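Local structure of Udp-n-acetylglucosamine pyrophosphorylase (4BQH) at residues V492-M495 / R496-I500; L519-V522 / I523-L527; L264-H267 / L268-L271. The protein probably catalyses the transfer of uridylate from UTP to N-acetyl-alpha-D-glucosamine 1-phosphate, yielding UDP-N-acetylglucosamine and diphosphate. All blocks are in the same frame, centred on the assembly; numbering follows the deposited sequence.

Interaction 1: residues V492-M495 / R496-I500; sequences VAVM and RSCSI
M495 and I500 meet where helix 485-497 gives way to the strand that follows, and the way the chain leaves the helix is a worked example of a Schellman motif. Among the backbone bonds, R496 N to V492 O, S497 N to A493 O and C498 N to V494 O continue the i to i-4 ladder. S499 then turns to positive phi (51°), and I500 N reaches back over five residues to M495 O at 3.0 Å, in the carbonyl plane and on a lone pair. The accompanying bond from S499 N to R496 O is weak at 3.3 Å. One water donates both to M495 O and to I500 O, bridging the turn.

The side-chain hydroxyl adds a second grip on the last turn. With OG lying between its own backbone N and carbonyl carbon (chi1 62°), S497 donates from OG to A493 O at 3.0 Å. S497 N approaches the same oxygen from the opposite face of the carbonyl plane, so two bonds hold A493 O.

The main apolar contact is that of M495 with I500: the M495 chain, bent at chi2 and chi3, crosses I500 at about a right angle, with M495 SD 4.1 Å from I500 CB.

A methyl also lies alongside the arginine chain, V492 CG1 being 3.7 Å from R496 NE, an atom buried without a polar partner, while R496 NH2 forms a salt bridge with E468.

V492, M495 and R496 pack on helix 448-471; M495 and I500 also touch L526 of helix 519-528, and I500 leads directly into strand 501-504.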
loop_
_atom_site.group_PDB
_atom_site.type_symbol
_atom_site.label_atom_id
_atom_site.label_comp_id
_atom_site.label_asym_id
_atom_site.label_seq_id
_atom_site.Cartn_x
_atom_site.Cartn_y
_atom_site.Cartn_z
ATOM N N VAL A 492 1.318 24.152 -27.481
ATOM C CA VAL A 492 1.385 24.451 -26.054
ATOM C C VAL A 492 0.459 25.616 -25.745
ATOM O O VAL A 492 -0.231 25.616 -24.719
ATOM C CB VAL A 492 2.816 24.800 -25.574
ATOM C CG1 VAL A 492 2.816 25.182 -24.096
ATOM C CG2 VAL A 492 3.756 23.638 -25.804
ATOM N N ALA A 493 0.454 26.618 -26.630
ATOM C CA ALA A 493 -0.406 27.780 -26.431
ATOM C C ALA A 493 -1.873 27.377 -26.424
ATOM O O ALA A 493 -2.656 27.913 -25.625
ATOM C CB ALA A 493 -0.129 28.864 -27.473
ATOM N N VAL A 494 -2.242 26.434 -27.296
ATOM C CA VAL A 494 -3.595 25.862 -27.300
ATOM C C VAL A 494 -3.898 25.126 -25.983
ATOM O O VAL A 494 -4.985 25.309 -25.430
ATOM C CB VAL A 494 -3.854 24.957 -28.526
ATOM C CG1 VAL A 494 -5.214 24.269 -28.451
ATOM C CG2 VAL A 494 -3.780 25.789 -29.801
ATOM N N MET A 495 -2.938 24.334 -25.480
ATOM C CA MET A 495 -3.125 23.583 -24.217
ATOM C C MET A 495 -3.485 24.553 -23.111
ATOM O O MET A 495 -4.437 24.336 -22.363
ATOM C CB MET A 495 -1.841 22.866 -23.774
ATOM C CG MET A 495 -1.400 21.647 -24.559
ATOM S SD MET A 495 -2.242 20.106 -24.170
ATOM C CE MET A 495 -1.707 19.712 -22.503
ATOM N N ARG A 496 -2.704 25.624 -23.017
ATOM C CA ARG A 496 -2.881 26.612 -21.963
ATOM C C ARG A 496 -4.183 27.397 -22.037
ATOM O O ARG A 496 -4.946 27.424 -21.061
ATOM C CB ARG A 496 -1.666 27.526 -21.881
ATOM C CG ARG A 496 -0.528 26.838 -21.165
ATOM C CD ARG A 496 0.739 27.656 -21.174
ATOM N NE ARG A 496 1.863 26.787 -20.884
ATOM C CZ ARG A 496 2.937 27.140 -20.193
ATOM N NH1 ARG A 496 3.043 28.372 -19.702
ATOM N NH2 ARG A 496 3.904 26.255 -19.988
ATOM N N SER A 497 -4.462 28.000 -23.187
ATOM C CA SER A 497 -5.624 28.882 -23.295
ATOM C C SER A 497 -6.964 28.138 -23.379
ATOM O O SER A 497 -8.001 28.686 -23.018
ATOM C CB SER A 497 -5.451 29.874 -24.451
ATOM O OG SER A 497 -5.339 29.186 -25.681
ATOM N N CYS A 498 -6.953 26.883 -23.824
ATOM C CA CYS A 498 -8.192 26.116 -23.866
ATOM C C CYS A 498 -8.323 25.166 -22.670
ATOM O O CYS A 498 -9.264 24.376 -22.607
ATOM C CB CYS A 498 -8.322 25.358 -25.180
ATOM S SG CYS A 498 -8.441 26.469 -26.594
ATOM N N SER A 499 -7.361 25.241 -21.757
ATOM C CA SER A 499 -7.316 24.371 -20.567
ATOM C C SER A 499 -7.463 22.888 -20.924
ATOM O O SER A 499 -8.151 22.140 -20.226
ATOM C CB SER A 499 -8.414 24.769 -19.559
ATOM O OG SER A 499 -8.309 26.130 -19.216
ATOM N N ILE A 500 -6.811 22.464 -22.014
ATOM C CA ILE A 500 -6.880 21.066 -22.449
ATOM C C ILE A 500 -6.093 20.194 -21.462
ATOM O O ILE A 500 -5.011 20.558 -21.036
ATOM C CB ILE A 500 -6.251 20.893 -23.856
ATOM C CG1 ILE A 500 -6.867 21.858 -24.888
ATOM C CG2 ILE A 500 -6.308 19.441 -24.333
ATOM C CD1 ILE A 500 -8.340 21.693 -25.152
HETATM O O HOH W 1 -3.700 22.886 -19.954
#

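Interaction 2: residues L519-V522 / I523-L527; sequences LPRV and IHQLL
R521 and Q525, one turn apart on helix 519-528, stack their flat groups: the guanidinium and amide planes differ by only 19°. The closest approach is made by the aliphatic part of the glutamine, Q525 CG lying 3.3 Å above the guanidinium plane and displaced toward its rim. H524 comes to the edge of the same group, with R521 NH1 at 3.4 Å from H524 ND1 and the two planes 48° apart. What brings the guanidinium back over the next turn is the bend at chi2 (81°) of R521, whose CB itself points away from the following residues.

On another side of the helix, V522 and L526 lie alongside each other, with V522 CG1 3.8 Å from L526 CD1. Beneath both pairs runs the regular ladder that sets their spacing, including Q525 N to R521 O at 3.0 Å and L526 N to V522 O at 2.9 Å.

The helix belongs to a beta-alpha-beta unit between strands 501-504 and 533-536. V522 and Q525 rest on I534 of the second strand, L519 and I523 pack against L467 of helix 448-471, and L526 meets A491 of helix 485-497.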
loop_
_atom_site.group_PDB
_atom_site.type_symbol
_atom_site.label_atom_id
_atom_site.label_comp_id
_atom_site.label_asym_id
_atom_site.label_seq_id
_atom_site.Cartn_x
_atom_site.Cartn_y
_atom_site.Cartn_z
ATOM N N LEU A 519 3.914 12.871 -30.030
ATOM C CA LEU A 519 3.727 14.283 -30.265
ATOM C C LEU A 519 3.144 14.635 -31.647
ATOM O O LEU A 519 2.366 15.600 -31.731
ATOM C CB LEU A 519 5.002 15.072 -29.993
ATOM C CG LEU A 519 5.503 15.163 -28.538
ATOM C CD1 LEU A 519 6.601 16.208 -28.423
ATOM C CD2 LEU A 519 4.365 15.457 -27.561
ATOM N N PRO A 520 3.494 13.870 -32.716
ATOM C CA PRO A 520 2.867 14.257 -33.992
ATOM C C PRO A 520 1.343 14.242 -33.902
ATOM O O PRO A 520 0.719 15.203 -34.327
ATOM C CB PRO A 520 3.365 13.188 -34.976
ATOM C CG PRO A 520 4.716 12.811 -34.438
ATOM C CD PRO A 520 4.535 12.834 -32.923
ATOM N N ARG A 521 0.777 13.187 -33.320
ATOM C CA ARG A 521 -0.667 13.023 -33.205
ATOM C C ARG A 521 -1.280 14.073 -32.265
ATOM O O ARG A 521 -2.328 14.652 -32.559
ATOM C CB ARG A 521 -1.000 11.602 -32.747
ATOM C CG ARG A 521 -2.457 11.347 -32.380
ATOM C CD ARG A 521 -3.324 11.100 -33.603
ATOM N NE ARG A 521 -4.743 11.295 -33.295
ATOM C CZ ARG A 521 -5.513 12.220 -33.855
ATOM N NH1 ARG A 521 -5.020 13.037 -34.779
ATOM N NH2 ARG A 521 -6.790 12.315 -33.498
ATOM N N VAL A 522 -0.626 14.291 -31.128
ATOM C CA VAL A 522 -1.058 15.308 -30.148
ATOM C C VAL A 522 -1.088 16.696 -30.771
ATOM O O VAL A 522 -2.100 17.421 -30.679
ATOM C CB VAL A 522 -0.109 15.310 -28.922
ATOM C CG1 VAL A 522 -0.363 16.528 -28.017
ATOM C CG2 VAL A 522 -0.246 13.992 -28.177
ATOM N N ILE A 523 0.002 17.070 -31.434
ATOM C CA ILE A 523 0.084 18.363 -32.083
ATOM C C ILE A 523 -1.011 18.546 -33.153
ATOM O O ILE A 523 -1.627 19.607 -33.206
ATOM C CB ILE A 523 1.500 18.636 -32.648
ATOM C CG1 ILE A 523 2.441 18.931 -31.480
ATOM C CG2 ILE A 523 1.498 19.810 -33.622
ATOM C CD1 ILE A 523 3.902 18.998 -31.869
ATOM N N HIS A 524 -1.258 17.503 -33.943
ATOM C CA HIS A 524 -2.302 17.524 -34.987
ATOM C C HIS A 524 -3.645 17.806 -34.339
ATOM O O HIS A 524 -4.387 18.674 -34.790
ATOM C CB HIS A 524 -2.316 16.194 -35.721
ATOM C CG HIS A 524 -3.226 16.158 -36.930
ATOM N ND1 HIS A 524 -4.472 15.638 -36.893
ATOM C CD2 HIS A 524 -3.020 16.586 -38.235
ATOM C CE1 HIS A 524 -5.033 15.738 -38.113
ATOM N NE2 HIS A 524 -4.149 16.330 -38.927
ATOM N N GLN A 525 -3.962 17.099 -33.257
ATOM C CA GLN A 525 -5.243 17.322 -32.545
ATOM C C GLN A 525 -5.372 18.729 -32.012
ATOM O O GLN A 525 -6.440 19.332 -32.133
ATOM C CB GLN A 525 -5.358 16.395 -31.345
ATOM C CG GLN A 525 -5.580 14.945 -31.700
ATOM C CD GLN A 525 -5.503 14.068 -30.468
ATOM O OE1 GLN A 525 -4.406 13.731 -29.994
ATOM N NE2 GLN A 525 -6.665 13.705 -29.937
ATOM N N LEU A 526 -4.303 19.228 -31.385
ATOM C CA LEU A 526 -4.309 20.542 -30.756
ATOM C C LEU A 526 -4.496 21.664 -31.768
ATOM O O LEU A 526 -5.223 22.632 -31.496
ATOM C CB LEU A 526 -3.070 20.788 -29.891
ATOM C CG LEU A 526 -2.981 19.926 -28.630
ATOM C CD1 LEU A 526 -1.618 20.142 -27.990
ATOM C CD2 LEU A 526 -4.096 20.252 -27.637
ATOM N N LEU A 527 -3.863 21.521 -32.933
ATOM C CA LEU A 527 -3.976 22.567 -33.942
ATOM C C LEU A 527 -5.217 22.462 -34.823
ATOM O O LEU A 527 -5.630 23.472 -35.396
ATOM C CB LEU A 527 -2.703 22.682 -34.804
ATOM C CG LEU A 527 -1.345 22.787 -34.103
ATOM C CD1 LEU A 527 -0.207 22.721 -35.117
ATOM C CD2 LEU A 527 -1.226 24.033 -33.246
#

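Interaction 3: residues L264-H267 / L268-L271; sequences LLQH and LRKL. With SO4 (sulfate ion), chain D.
The H267 imidazole receives a sulfate at its edge, the sulfur lying in the ring plane, while the R269 guanidinium has Q266 CG near its own plane, at an edge. Both residues belong to helix 264-270, a short helix of the nucleotidyltransferase domain, whose family falls in the GT-A clan; it packs beside the parallel strands 175-180 and 205-209. The guanidinium and the Q266 amide are far from stacked, their planes 71° apart, and R269 NH1 comes within 3.8 Å of Q266 CG, whose amide OE1 accepts from S263 N. L265 approaches the guanidinium obliquely through CD2. A bend at chi3 (-58°) turns the otherwise extended R269 back toward these neighbours.

Along the backbone, L268 N, R269 N, K270 N and L271 N bond to the carbonyl oxygens four residues earlier, and L268 CG sits 3.2 Å from L264 O. On the side facing the sheet, L264 packs on H206 and F208 and L268 on L177.

The sulfate, probably from the crystallisation liquor, is also bound by R249 and H206. T251 OG1 is hydrogen-bonded to H267 NE2, which helps fix the ring's rotation; on the other nitrogen, H267 ND1 donates to sulfate O3 at 2.8 Å (161°) and, weakly, to sulfate O2 at 2.9 Å.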
loop_
_atom_site.group_PDB
_atom_site.type_symbol
_atom_site.label_atom_id
_atom_site.label_comp_id
_atom_site.label_asym_id
_atom_site.label_seq_id
_atom_site.Cartn_x
_atom_site.Cartn_y
_atom_site.Cartn_z
ATOM N N LEU A 264 5.522 -17.179 2.391
ATOM C CA LEU A 264 5.794 -16.313 1.253
ATOM C C LEU A 264 7.102 -15.529 1.479
ATOM O O LEU A 264 7.870 -15.315 0.534
ATOM C CB LEU A 264 4.628 -15.339 0.989
ATOM C CG LEU A 264 4.712 -14.444 -0.279
ATOM C CD1 LEU A 264 5.068 -15.217 -1.558
ATOM C CD2 LEU A 264 3.346 -13.795 -0.490
ATOM N N LEU A 265 7.346 -15.100 2.717
ATOM C CA LEU A 265 8.607 -14.434 3.059
ATOM C C LEU A 265 9.817 -15.299 2.676
ATOM O O LEU A 265 10.733 -14.829 2.018
ATOM C CB LEU A 265 8.654 -14.118 4.559
ATOM C CG LEU A 265 9.903 -13.413 5.057
ATOM C CD1 LEU A 265 9.858 -11.972 4.602
ATOM C CD2 LEU A 265 9.930 -13.474 6.582
ATOM N N GLN A 266 9.799 -16.563 3.093
ATOM C CA GLN A 266 10.866 -17.487 2.733
ATOM C C GLN A 266 10.950 -17.684 1.211
ATOM O O GLN A 266 12.040 -17.729 0.667
ATOM C CB GLN A 266 10.665 -18.819 3.461
ATOM C CG GLN A 266 10.885 -18.698 4.976
ATOM C CD GLN A 266 10.504 -19.968 5.737
ATOM O OE1 GLN A 266 9.342 -20.378 5.756
ATOM N NE2 GLN A 266 11.492 -20.586 6.384
ATOM N N HIS A 267 9.807 -17.785 0.530
ATOM C CA HIS A 267 9.777 -17.906 -0.948
ATOM C C HIS A 267 10.429 -16.700 -1.583
ATOM O O HIS A 267 11.199 -16.827 -2.535
ATOM C CB HIS A 267 8.348 -18.034 -1.446
ATOM C CG HIS A 267 7.694 -19.360 -1.116
ATOM N ND1 HIS A 267 6.510 -19.742 -1.647
ATOM C CD2 HIS A 267 8.120 -20.415 -0.319
ATOM C CE1 HIS A 267 6.181 -20.958 -1.174
ATOM N NE2 HIS A 267 7.166 -21.372 -0.372
ATOM N N LEU A 268 10.139 -15.517 -1.046
ATOM C CA LEU A 268 10.733 -14.284 -1.608
ATOM C C LEU A 268 12.245 -14.212 -1.394
ATOM O O LEU A 268 12.977 -13.776 -2.277
ATOM C CB LEU A 268 10.061 -13.046 -1.003
ATOM C CG LEU A 268 8.581 -12.835 -1.330
ATOM C CD1 LEU A 268 8.058 -11.643 -0.527
ATOM C CD2 LEU A 268 8.318 -12.668 -2.816
ATOM N N ARG A 269 12.706 -14.647 -0.231
ATOM C CA ARG A 269 14.148 -14.680 0.033
ATOM C C ARG A 269 14.843 -15.570 -1.006
ATOM O O ARG A 269 15.871 -15.192 -1.563
ATOM C CB ARG A 269 14.423 -15.196 1.443
ATOM C CG ARG A 269 15.903 -15.212 1.810
ATOM C CD ARG A 269 16.098 -15.685 3.243
ATOM N NE ARG A 269 15.381 -14.840 4.201
ATOM C CZ ARG A 269 14.365 -15.245 4.964
ATOM N NH1 ARG A 269 13.925 -16.503 4.908
ATOM N NH2 ARG A 269 13.793 -14.393 5.800
ATOM N N LYS A 270 14.253 -16.734 -1.268
ATOM C CA LYS A 270 14.794 -17.661 -2.286
ATOM C C LYS A 270 14.805 -17.071 -3.691
ATOM O O LYS A 270 15.702 -17.375 -4.472
ATOM C CB LYS A 270 14.032 -18.985 -2.278
ATOM C CG LYS A 270 14.415 -19.884 -1.121
ATOM C CD LYS A 270 13.551 -21.138 -1.079
ATOM C CE LYS A 270 13.994 -22.045 0.063
ATOM N NZ LYS A 270 13.585 -23.469 -0.131
ATOM N N LEU A 271 13.825 -16.223 -4.009
ATOM C CA LEU A 271 13.786 -15.495 -5.283
ATOM C C LEU A 271 14.751 -14.318 -5.369
ATOM O O LEU A 271 14.868 -13.713 -6.419
ATOM C CB LEU A 271 12.370 -15.000 -5.599
ATOM C CG LEU A 271 11.331 -16.061 -5.975
ATOM C CD1 LEU A 271 9.926 -15.467 -5.928
ATOM C CD2 LEU A 271 11.632 -16.636 -7.360
HETATM S S SO4 D . 4.122 -18.910 -3.960
HETATM O O1 SO4 D . 3.151 -17.842 -4.268
HETATM O O2 SO4 D . 3.765 -19.599 -2.690
HETATM O O3 SO4 D . 5.462 -18.309 -3.825
HETATM O O4 SO4 D . 4.068 -19.941 -5.028
#

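How the interactions relate
Interactions 1 and 2 are neighbours, their centres 12 Å apart, and they meet through L526: M495 CG lies 3.8 Å from L526 CD1, and V494 CG1 lies 3.5 Å from L526 O. The end of one helix thus packs against the next helix along the chain, and both lean on helix 448-471. Interaction 3 is separate, its centre about 50 Å from that of interaction 1, on the opposite side of the chain's centre, and about 48 Å from that of interaction 2. It is the one of the three with a bound ion among its atoms, a sulfate; the bound allosteric inhibitor is nearby but not in contact, about 8 Å from the L265 side chain.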